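Local atomic coordinates of biuret hydrolase (PDB entry 6C62), a protein that hydrolyses 1-carboxybiuret to urea-1,3-dicarboxylate and ammonia in the bacterial breakdown of atrazine, as a member of the amidase family. Residues Glu61-Pro64 with Pro65-Leu69; Ala99-Val102 with Leu103-Arg106; Arg390-Cys393 with Arg394-Met397. All blocks are in the same frame, centred on the assembly; numbering follows the deposited sequence.

Contact 1: Glu61-Pro64 with Pro65-Leu69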
loop_
_atom_site.group_PDB
_atom_site.type_symbol
_atom_site.label_atom_id
_atom_site.label_comp_id
_atom_site.label_asym_id
_atom_site.label_seq_id
_atom_site.Cartn_x
_atom_site.Cartn_y
_atom_site.Cartn_z
ATOM N N GLU A 61 6.768 10.636 -46.581
ATOM C CA GLU A 61 6.576 11.083 -45.206
ATOM C C GLU A 61 7.847 11.100 -44.411
ATOM O O GLU A 61 8.787 10.355 -44.714
ATOM C CB GLU A 61 5.609 10.196 -44.439
ATOM C CG GLU A 61 4.243 10.192 -45.034
ATOM C CD GLU A 61 3.262 9.341 -44.283
ATOM O OE1 GLU A 61 3.528 8.894 -43.112
ATOM O OE2 GLU A 61 2.208 9.178 -44.914
ATOM N N VAL A 62 7.842 11.946 -43.373
ATOM C CA VAL A 62 8.855 11.927 -42.357
ATOM C C VAL A 62 8.592 10.665 -41.503
ATOM O O VAL A 62 7.513 10.495 -41.017
ATOM C CB VAL A 62 8.873 13.205 -41.528
ATOM C CG1 VAL A 62 9.829 13.086 -40.340
ATOM C CG2 VAL A 62 9.382 14.338 -42.383
ATOM N N LEU A 63 9.583 9.780 -41.382
ATOM C CA LEU A 63 9.357 8.533 -40.650
ATOM C C LEU A 63 9.477 8.709 -39.156
ATOM O O LEU A 63 10.209 9.574 -38.705
ATOM C CB LEU A 63 10.327 7.470 -41.128
ATOM C CG LEU A 63 10.078 7.032 -42.573
ATOM C CD1 LEU A 63 11.206 6.100 -42.989
ATOM C CD2 LEU A 63 8.736 6.387 -42.708
ATOM N N PRO A 64 8.760 7.890 -38.368
ATOM C CA PRO A 64 8.921 8.026 -36.925
ATOM C C PRO A 64 10.304 7.449 -36.467
ATOM O O PRO A 64 11.056 6.816 -37.274
ATOM C CB PRO A 64 7.675 7.310 -36.374
ATOM C CG PRO A 64 7.429 6.257 -37.406
ATOM C CD PRO A 64 7.715 6.934 -38.720
ATOM N N PRO A 65 10.697 7.737 -35.236
ATOM C CA PRO A 65 12.088 7.542 -34.827
ATOM C C PRO A 65 12.584 6.114 -34.770
ATOM O O PRO A 65 13.810 5.902 -34.814
ATOM C CB PRO A 65 12.132 8.108 -33.404
ATOM C CG PRO A 65 10.908 8.824 -33.258
ATOM C CD PRO A 65 9.892 8.393 -34.204
ATOM N N LEU A 66 11.689 5.147 -34.658
ATOM C CA LEU A 66 12.113 3.724 -34.690
ATOM C C LEU A 66 11.670 3.021 -35.975
ATOM O O LEU A 66 11.553 1.791 -36.010
ATOM C CB LEU A 66 11.550 2.977 -33.473
ATOM C CG LEU A 66 12.039 3.510 -32.095
ATOM C CD1 LEU A 66 11.471 2.685 -30.964
ATOM C CD2 LEU A 66 13.530 3.517 -31.980
ATOM N N ALA A 67 11.418 3.762 -37.036
ATOM C CA ALA A 67 10.806 3.187 -38.243
ATOM C C ALA A 67 11.559 2.030 -38.834
ATOM O O ALA A 67 12.694 2.166 -39.275
ATOM C CB ALA A 67 10.604 4.266 -39.323
ATOM N N GLY A 68 10.931 0.867 -38.797
ATOM C CA GLY A 68 11.450 -0.354 -39.384
ATOM C C GLY A 68 12.307 -1.204 -38.462
ATOM O O GLY A 68 12.774 -2.260 -38.873
ATOM N N LEU A 69 12.522 -0.768 -37.223
ATOM C CA LEU A 69 13.452 -1.445 -36.288
ATOM C C LEU A 69 12.793 -2.715 -35.746
ATOM O O LEU A 69 11.736 -2.661 -35.153
ATOM C CB LEU A 69 13.834 -0.525 -35.142
ATOM C CG LEU A 69 14.928 -1.085 -34.215
ATOM C CD1 LEU A 69 16.294 -0.963 -34.853
ATOM C CD2 LEU A 69 14.973 -0.401 -32.897
#
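Pro65 follows Pro64 directly: CD of Pro65 lies 3.3 Å from CB of Pro64, tighter than usual carbon contact, as the proline ring sits against the residue before it. With phi fixed near -67°, Pro65 takes the second place of a type I beta turn running from Pro64 to Ala67. Leu66 fills the third place and turns its side chain away from 61-64. At Ala67 the chain comes back: its N donates to O of Pro64 over 3.1 Å, closing the turn with the donor well above the carbonyl plane, 55° out of it. The methyl of Ala67 points toward the earlier residues, where its CB touches CB of Leu63 at 3.7 Å and reaches CD of Pro64 at 4.0 Å. A type II turn follows at once from Leu66 to Leu69, with Gly68 in its third place at a positive phi of 90° and N of Leu69 bonded to O of Leu66 at 3.0 Å. The double turn joins helix 43-58 to strand 70-74: Leu63, Pro64 and Ala67 pack on that helix, while Leu66 lies against helices 3-11 and 216-226.

Contact 2: Ala99-Val102 with Leu103-Arg106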
loop_
_atom_site.group_PDB
_atom_site.type_symbol
_atom_site.label_atom_id
_atom_site.label_comp_id
_atom_site.label_asym_id
_atom_site.label_seq_id
_atom_site.Cartn_x
_atom_site.Cartn_y
_atom_site.Cartn_z
ATOM N N ALA A 99 -5.744 -6.799 -26.969
ATOM C CA ALA A 99 -4.961 -5.633 -27.381
ATOM C C ALA A 99 -3.505 -5.867 -27.007
ATOM O O ALA A 99 -3.241 -6.640 -26.125
ATOM C CB ALA A 99 -5.508 -4.386 -26.646
ATOM N N ASP A 100 -2.603 -5.191 -27.687
ATOM C CA ASP A 100 -1.186 -5.113 -27.303
ATOM C C ASP A 100 -1.026 -4.421 -25.959
ATOM O O ASP A 100 -1.819 -3.517 -25.625
ATOM C CB ASP A 100 -0.429 -4.232 -28.314
ATOM C CG ASP A 100 -0.275 -4.890 -29.704
ATOM O OD1 ASP A 100 -0.256 -6.170 -29.823
ATOM O OD2 ASP A 100 -0.088 -4.108 -30.674
ATOM N N ALA A 101 -0.011 -4.824 -25.210
ATOM C CA ALA A 101 0.440 -4.051 -24.049
ATOM C C ALA A 101 0.670 -2.625 -24.474
ATOM O O ALA A 101 1.103 -2.354 -25.583
ATOM C CB ALA A 101 1.767 -4.601 -23.565
ATOM N N VAL A 102 0.434 -1.710 -23.565
ATOM C CA VAL A 102 0.702 -0.298 -23.869
ATOM C C VAL A 102 2.114 -0.042 -24.386
ATOM O O VAL A 102 2.281 0.727 -25.317
ATOM C CB VAL A 102 0.373 0.584 -22.613
ATOM C CG1 VAL A 102 0.836 1.990 -22.787
ATOM C CG2 VAL A 102 -1.146 0.550 -22.382
ATOM N N LEU A 103 3.150 -0.658 -23.789
ATOM C CA LEU A 103 4.472 -0.409 -24.298
ATOM C C LEU A 103 4.709 -0.902 -25.750
ATOM O O LEU A 103 5.447 -0.236 -26.538
ATOM C CB LEU A 103 5.551 -0.996 -23.385
ATOM C CG LEU A 103 5.540 -0.508 -21.952
ATOM C CD1 LEU A 103 6.770 -0.985 -21.265
ATOM C CD2 LEU A 103 5.442 1.018 -21.900
ATOM N N VAL A 104 4.074 -2.026 -26.091
ATOM C CA VAL A 104 4.075 -2.532 -27.458
ATOM C C VAL A 104 3.373 -1.550 -28.397
ATOM O O VAL A 104 3.917 -1.251 -29.485
ATOM C CB VAL A 104 3.458 -3.944 -27.537
ATOM C CG1 VAL A 104 3.297 -4.388 -28.999
ATOM C CG2 VAL A 104 4.278 -4.929 -26.715
ATOM N N GLN A 105 2.206 -1.029 -27.983
ATOM C CA GLN A 105 1.474 -0.002 -28.762
ATOM C C GLN A 105 2.347 1.221 -29.018
ATOM O O GLN A 105 2.358 1.750 -30.114
ATOM C CB GLN A 105 0.194 0.488 -28.063
ATOM C CG GLN A 105 -0.881 -0.580 -27.748
ATOM C CD GLN A 105 -2.095 -0.131 -26.860
ATOM O OE1 GLN A 105 -2.274 1.072 -26.480
ATOM N NE2 GLN A 105 -2.897 -1.149 -26.453
ATOM N N ARG A 106 3.096 1.662 -28.007
ATOM C CA ARG A 106 3.985 2.834 -28.171
ATOM C C ARG A 106 5.174 2.567 -29.112
ATOM O O ARG A 106 5.542 3.447 -29.910
ATOM C CB ARG A 106 4.372 3.377 -26.801
ATOM C CG ARG A 106 3.156 3.997 -26.147
ATOM C CD ARG A 106 3.425 4.600 -24.813
ATOM N NE ARG A 106 2.194 5.008 -24.141
ATOM C CZ ARG A 106 2.199 5.571 -22.929
ATOM N NH1 ARG A 106 3.332 5.765 -22.267
ATOM N NH2 ARG A 106 1.059 5.916 -22.342
#
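Val102, Gln105 and Asp100 bury the most surface where the chain enters helix 102-109. Val102 opens the helix, and its O accepts the N of Arg106 over 3.0 Å, the donor tilted 19° from the carbonyl plane. Its CG1 stands anti to the backbone N (chi1 171°), which directs this methyl along the extended Arg106 chain; the two side chains run side by side and point the same way. CG1 thus rests over one face of the guanidinium, offset toward its rim and 3.6 Å from NE. The far end of Arg106 is bound by the carbonyls of Met226, Gly228 and Pro229, so putting an alanine here would probably leave those oxygens without their donor and remove the guanidinium face that CG1 of Val102 rests on. The Gln105 side chain, extended beyond CG, runs back toward Asp100: its CG packs against CB of Asp100 at 3.7 Å, and its NE2 makes a weak bond to O of Asp100, doubtful because Gln105 has a second conformer. Its own backbone N gives the straighter bond, 3.0 Å to O of Ala101, nearly along the C=O axis. Asp100 and Val104 cross at about a right angle, CG1 of Val104 lying 3.7 Å from the carboxylate carbon CG of Asp100. That carboxylate is held by a salt bridge to Arg45 and by the backbone N of Glu80, which probably steadies its negative charge. Ala101 adds its methyl CB, 4.0 Å from CG2 of Val104. The arrangement is a helix N-terminus with Ala101 as N-cap, a residue without a side-chain acceptor; Val104 packs on strand 70-74, which in this amidase fold ends at Lys74, probably part of the catalytic relay.

Contact 3: Arg390-Cys393 with Arg394-Met397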
loop_
_atom_site.group_PDB
_atom_site.type_symbol
_atom_site.label_atom_id
_atom_site.label_comp_id
_atom_site.label_asym_id
_atom_site.label_seq_id
_atom_site.Cartn_x
_atom_site.Cartn_y
_atom_site.Cartn_z
ATOM N N ARG A 390 29.159 -20.147 -0.175
ATOM C CA ARG A 390 28.241 -20.887 -1.034
ATOM C C ARG A 390 26.827 -20.251 -1.021
ATOM O O ARG A 390 26.274 -19.937 0.024
ATOM C CB ARG A 390 28.156 -22.359 -0.599
ATOM C CG ARG A 390 27.818 -23.301 -1.750
ATOM C CD ARG A 390 27.515 -24.730 -1.317
ATOM N NE ARG A 390 26.319 -24.760 -0.477
ATOM C CZ ARG A 390 25.667 -25.863 -0.092
ATOM N NH1 ARG A 390 26.063 -27.084 -0.486
ATOM N NH2 ARG A 390 24.590 -25.737 0.689
ATOM N N HIS A 391 26.185 -20.194 -2.183
ATOM C CA HIS A 391 24.797 -19.749 -2.310
ATOM C C HIS A 391 24.078 -20.682 -3.278
ATOM O O HIS A 391 24.682 -21.108 -4.246
ATOM C CB HIS A 391 24.737 -18.348 -2.906
ATOM C CG HIS A 391 25.406 -17.296 -2.107
ATOM N ND1 HIS A 391 24.769 -16.607 -1.103
ATOM C CD2 HIS A 391 26.650 -16.775 -2.191
ATOM C CE1 HIS A 391 25.598 -15.712 -0.601
ATOM N NE2 HIS A 391 26.748 -15.800 -1.237
ATOM N N PRO A 392 22.766 -20.893 -3.092
ATOM C CA PRO A 392 21.968 -21.445 -4.192
ATOM C C PRO A 392 22.090 -20.505 -5.405
ATOM O O PRO A 392 21.950 -19.272 -5.288
ATOM C CB PRO A 392 20.545 -21.544 -3.621
ATOM C CG PRO A 392 20.495 -20.593 -2.443
ATOM C CD PRO A 392 21.945 -20.460 -1.935
ATOM N N CYS A 393 22.368 -21.104 -6.564
ATOM C CA CYS A 393 22.625 -20.364 -7.785
ATOM C C CYS A 393 21.473 -19.452 -8.184
ATOM O O CYS A 393 21.701 -18.318 -8.532
ATOM C CB CYS A 393 22.822 -21.363 -8.923
ATOM S SG CYS A 393 23.127 -20.616 -10.536
ATOM N N ARG A 394 20.263 -19.984 -8.208
ATOM C CA ARG A 394 19.116 -19.293 -8.735
ATOM C C ARG A 394 18.841 -17.972 -7.993
ATOM O O ARG A 394 18.940 -16.955 -8.621
ATOM C CB ARG A 394 17.876 -20.226 -8.939
ATOM C CG ARG A 394 18.191 -21.278 -10.024
ATOM C CD ARG A 394 17.019 -22.166 -10.449
ATOM N NE ARG A 394 16.662 -23.069 -9.364
ATOM C CZ ARG A 394 17.286 -24.244 -9.115
ATOM N NH1 ARG A 394 18.274 -24.739 -9.893
ATOM N NH2 ARG A 394 16.904 -24.969 -8.060
ATOM N N PRO A 395 18.655 -17.972 -6.665
ATOM C CA PRO A 395 18.516 -16.657 -5.963
ATOM C C PRO A 395 19.759 -15.776 -5.985
ATOM O O PRO A 395 19.673 -14.552 -6.018
ATOM C CB PRO A 395 18.225 -17.062 -4.543
ATOM C CG PRO A 395 17.598 -18.422 -4.686
ATOM C CD PRO A 395 18.347 -19.104 -5.772
ATOM N N ALA A 396 20.925 -16.401 -5.935
ATOM C CA ALA A 396 22.184 -15.642 -5.811
ATOM C C ALA A 396 22.486 -14.686 -6.942
ATOM O O ALA A 396 23.205 -13.697 -6.699
ATOM C CB ALA A 396 23.357 -16.572 -5.669
ATOM N N MET A 397 22.034 -15.000 -8.170
ATOM C CA MET A 397 22.290 -14.131 -9.327
ATOM C C MET A 397 21.792 -12.684 -9.072
ATOM O O MET A 397 22.289 -11.744 -9.676
ATOM C CB MET A 397 21.640 -14.701 -10.600
ATOM C CG MET A 397 22.340 -15.916 -11.249
ATOM S SD MET A 397 24.090 -15.598 -11.627
ATOM C CE MET A 397 24.754 -16.463 -10.245
#
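Strand 389-392 turns straight into the short helix 393-396 with Pro392 as N-cap, whose O takes the N of Ala396 at 3.1 Å while O of Cys393 takes the N of Met397 in a weak bond of 3.4 Å. The methyl of Ala396 points back toward the strand, its CB 3.6 Å from CB of His391 and approaching the imidazole obliquely. The same CB also lies 3.1 Å from O of Pro392. His391 has CG anti to its carbonyl carbon (chi1 -61°), a torsion that sets where the imidazole goes, with its CG 4.2 Å from CB of Ala396. Two prolines meet alongside this turn, CB of Pro392 against CD of Pro395 at 3.9 Å; lacking an N-H, Pro395 suits a first helical turn. Met397 is bent at chi2 and chi3, bringing CE to within 4.5 Å of SG of Cys393, a loose apolar contact. NH1 of Arg394 makes a salt bridge with OE2 of Glu382. The strand pairs antiparallel with 383-386, and Ile384 on that neighbour is touched by Cys393, Ala396 and Met397, so the start of the helix packs on strand 383-386 at Ile384; Phe127 and Ile374 from loops also meet Met397.

In the fold
The three contacts come in series along the chain. Contacts 1 and 2 lie on the same side of the chain's centre, their centres about 17 Å apart and their nearest atoms about 6 Å apart without touching. Contact 1 leads from helix 43-58 into strand 70-74; contact 2 starts helix 102-109, which leads on to strand 113-118, the parallel neighbour of strand 70-74 in the large mixed sheet. Contact 3 lies across the centre, centre to centre about 43 Å from contact 1 and about 34 Å from contact 2, where strand 389-392, paired with 383-386 in a separate two-stranded sheet, passes into a helix. The side chains of Val104 and Met397 lie about 9 Å from those of the probable catalytic Lys74 and Ser174, respectively.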